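6-aminohexanoate-cyclic-dimer hydrolase (Arthrobacter sp., PDB 3A2Q) hydrolyses the cyclic dimer of 6-aminohexanoate, a nylon-6 by-product, opening one amide of the ring to give the linear dimer. Local coordinates at residues A286-A290 against L291-V295. The protein carries 1 engineered substitution. Residues are numbered along the deposited sequence; the frame is centred on the assembly and turned at random.
Sequences AALAA and LGHDV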
ATOM      1  N   ALA A 286       2.728 -14.060  20.561  1.00 28.01           N
ATOM      2  CA  ALA A 286       3.300 -14.364  21.868  1.00 29.74           C
ATOM      3  C   ALA A 286       3.607 -13.070  22.611  1.00 30.87           C
ATOM      4  O   ALA A 286       3.406 -12.977  23.821  1.00 30.00           O
ATOM      5  CB  ALA A 286       4.569 -15.188  21.706  1.00 29.95           C
ATOM      6  N   ALA A 287       4.099 -12.073  21.882  1.00 29.49           N
ATOM      7  CA  ALA A 287       4.420 -10.783  22.483  1.00 32.15           C
ATOM      8  C   ALA A 287       3.148 -10.098  22.982  1.00 33.25           C
ATOM      9  O   ALA A 287       3.161  -9.413  24.004  1.00 35.31           O
ATOM     10  CB  ALA A 287       5.144  -9.892  21.470  1.00 31.08           C
ATOM     11  N   LEU A 288       2.045 -10.274  22.261  1.00 31.48           N
ATOM     12  CA  LEU A 288       0.790  -9.668  22.687  1.00 32.48           C
ATOM     13  C   LEU A 288       0.287 -10.384  23.937  1.00 32.02           C
ATOM     14  O   LEU A 288      -0.268  -9.757  24.833  1.00 31.19           O
ATOM     15  CB  LEU A 288      -0.261  -9.738  21.568  1.00 30.06           C
ATOM     16  CG  LEU A 288      -0.009  -8.875  20.324  1.00 31.26           C
ATOM     17  CD1 LEU A 288      -1.136  -9.091  19.315  1.00 27.22           C
ATOM     18  CD2 LEU A 288       0.072  -7.405  20.712  1.00 26.93           C
ATOM     19  N   ALA A 289       0.490 -11.700  23.999  1.00 32.67           N
ATOM     20  CA  ALA A 289       0.068 -12.468  25.167  1.00 34.49           C
ATOM     21  C   ALA A 289       0.849 -11.962  26.380  1.00 36.59           C
ATOM     22  O   ALA A 289       0.288 -11.765  27.460  1.00 37.89           O
ATOM     23  CB  ALA A 289       0.336 -13.954  24.948  1.00 35.71           C
ATOM     24  N   ALA A 290       2.148 -11.749  26.190  1.00 37.57           N
ATOM     25  CA  ALA A 290       3.009 -11.252  27.259  1.00 38.46           C
ATOM     26  C   ALA A 290       2.556  -9.866  27.719  1.00 39.88           C
ATOM     27  O   ALA A 290       2.775  -9.477  28.866  1.00 38.66           O
ATOM     28  CB  ALA A 290       4.453 -11.196  26.778  1.00 39.13           C
ATOM     29  N   LEU A 291       1.925  -9.124  26.816  1.00 39.52           N
ATOM     30  CA  LEU A 291       1.441  -7.784  27.128  1.00 41.00           C
ATOM     31  C   LEU A 291       0.106  -7.815  27.865  1.00 40.77           C
ATOM     32  O   LEU A 291      -0.419  -6.772  28.260  1.00 41.04           O
ATOM     33  CB  LEU A 291       1.312  -6.960  25.843  1.00 42.53           C
ATOM     34  CG  LEU A 291       2.638  -6.594  25.172  1.00 47.30           C
ATOM     35  CD1 LEU A 291       2.386  -5.975  23.808  1.00 46.17           C
ATOM     36  CD2 LEU A 291       3.404  -5.634  26.066  1.00 46.48           C
ATOM     37  N   GLY A 292      -0.449  -9.012  28.034  1.00 40.97           N
ATOM     38  CA  GLY A 292      -1.703  -9.145  28.752  1.00 41.27           C
ATOM     39  C   GLY A 292      -2.961  -9.391  27.939  1.00 41.20           C
ATOM     40  O   GLY A 292      -4.030  -9.595  28.513  1.00 40.33           O
ATOM     41  N   HIS A 293      -2.858  -9.374  26.615  1.00 38.71           N
ATOM     42  CA  HIS A 293      -4.037  -9.600  25.790  1.00 35.52           C
ATOM     43  C   HIS A 293      -4.498 -11.049  25.872  1.00 35.16           C
ATOM     44  O   HIS A 293      -3.745 -11.933  26.285  1.00 35.03           O
ATOM     45  CB  HIS A 293      -3.744  -9.231  24.333  1.00 32.14           C
ATOM     46  CG  HIS A 293      -3.441  -7.779  24.133  1.00 28.79           C
ATOM     47  ND1 HIS A 293      -4.407  -6.801  24.195  1.00 28.77           N
ATOM     48  CD2 HIS A 293      -2.272  -7.139  23.896  1.00 26.76           C
ATOM     49  CE1 HIS A 293      -3.849  -5.620  24.005  1.00 29.69           C
ATOM     50  NE2 HIS A 293      -2.553  -5.796  23.820  1.00 30.89           N
ATOM     51  N   ASP A 294      -5.750 -11.284  25.492  1.00 31.64           N
ATOM     52  CA  ASP A 294      -6.306 -12.627  25.502  1.00 33.85           C
ATOM     53  C   ASP A 294      -6.095 -13.193  24.102  1.00 33.55           C
ATOM     54  O   ASP A 294      -6.967 -13.093  23.236  1.00 29.97           O
ATOM     55  CB  ASP A 294      -7.795 -12.576  25.853  1.00 35.97           C
ATOM     56  CG  ASP A 294      -8.447 -13.941  25.847  1.00 42.24           C
ATOM     57  OD1 ASP A 294      -7.732 -14.957  25.986  1.00 46.39           O
ATOM     58  OD2 ASP A 294      -9.688 -13.997  25.715  1.00 50.01           O
ATOM     59  N   VAL A 295      -4.921 -13.782  23.894  1.00 33.96           N
ATOM     60  CA  VAL A 295      -4.544 -14.338  22.599  1.00 33.07           C
ATOM     61  C   VAL A 295      -4.936 -15.805  22.428  1.00 33.37           C
ATOM     62  O   VAL A 295      -4.643 -16.640  23.280  1.00 36.35           O
ATOM     63  CB  VAL A 295      -3.030 -14.177  22.381  1.00 29.09           C
ATOM     64  CG1 VAL A 295      -2.653 -14.611  20.969  1.00 33.87           C
ATOM     65  CG2 VAL A 295      -2.634 -12.733  22.622  1.00 24.82           C
TER
HETATM   66  O   HOH W   1      -2.026 -13.229  28.208  1.00 52.21           O
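Two backbone bonds run back from the turn into the last turn of helix 275-290: His293 N reaches Leu288 O at 3.2 Å, fairly straight at 153°, and Gly292 N meets Ala289 O at 2.9 Å, standing above that carbonyl plane. Leu291 N adds weak bonds to Ala287 O and Leu288 O. Gly292 makes the reversal with a positive phi of 104°, a conformation that glycine adopts readily. A water lies within hydrogen-bonding distance of both carbonyl oxygens, 2.8 Å from Ala289 O and 2.9 Å from His293 O, and links the helix end to the departing chain.

With CG anti to its carbonyl carbon (chi1 -64°), His293 sets its ring beside the helix end; Leu288 O sits at the ring edge, close to the ring plane, 3.4 Å from His293 CD2. His293 NE2 bonds to Gln469 OE1 and ND1 to the backbone N of Leu258, which probably holds the ring's rotation.

Among the apolar contacts, Leu288 CD2 meets Leu291 CD1 at 4.1 Å and also approaches His293 CD2. Farther along, Val295 turns CG2 back against the helix, 4.0 Å from both Leu288 CB and Ala289 CB. Leu288 further packs on helix 460-473 and Val260.

This is a Schellman motif closing the helix of a beta-alpha-beta unit, from which the chain enters strand 294-297, the outermost of the sheet within this chain and parallel to strand 259-262.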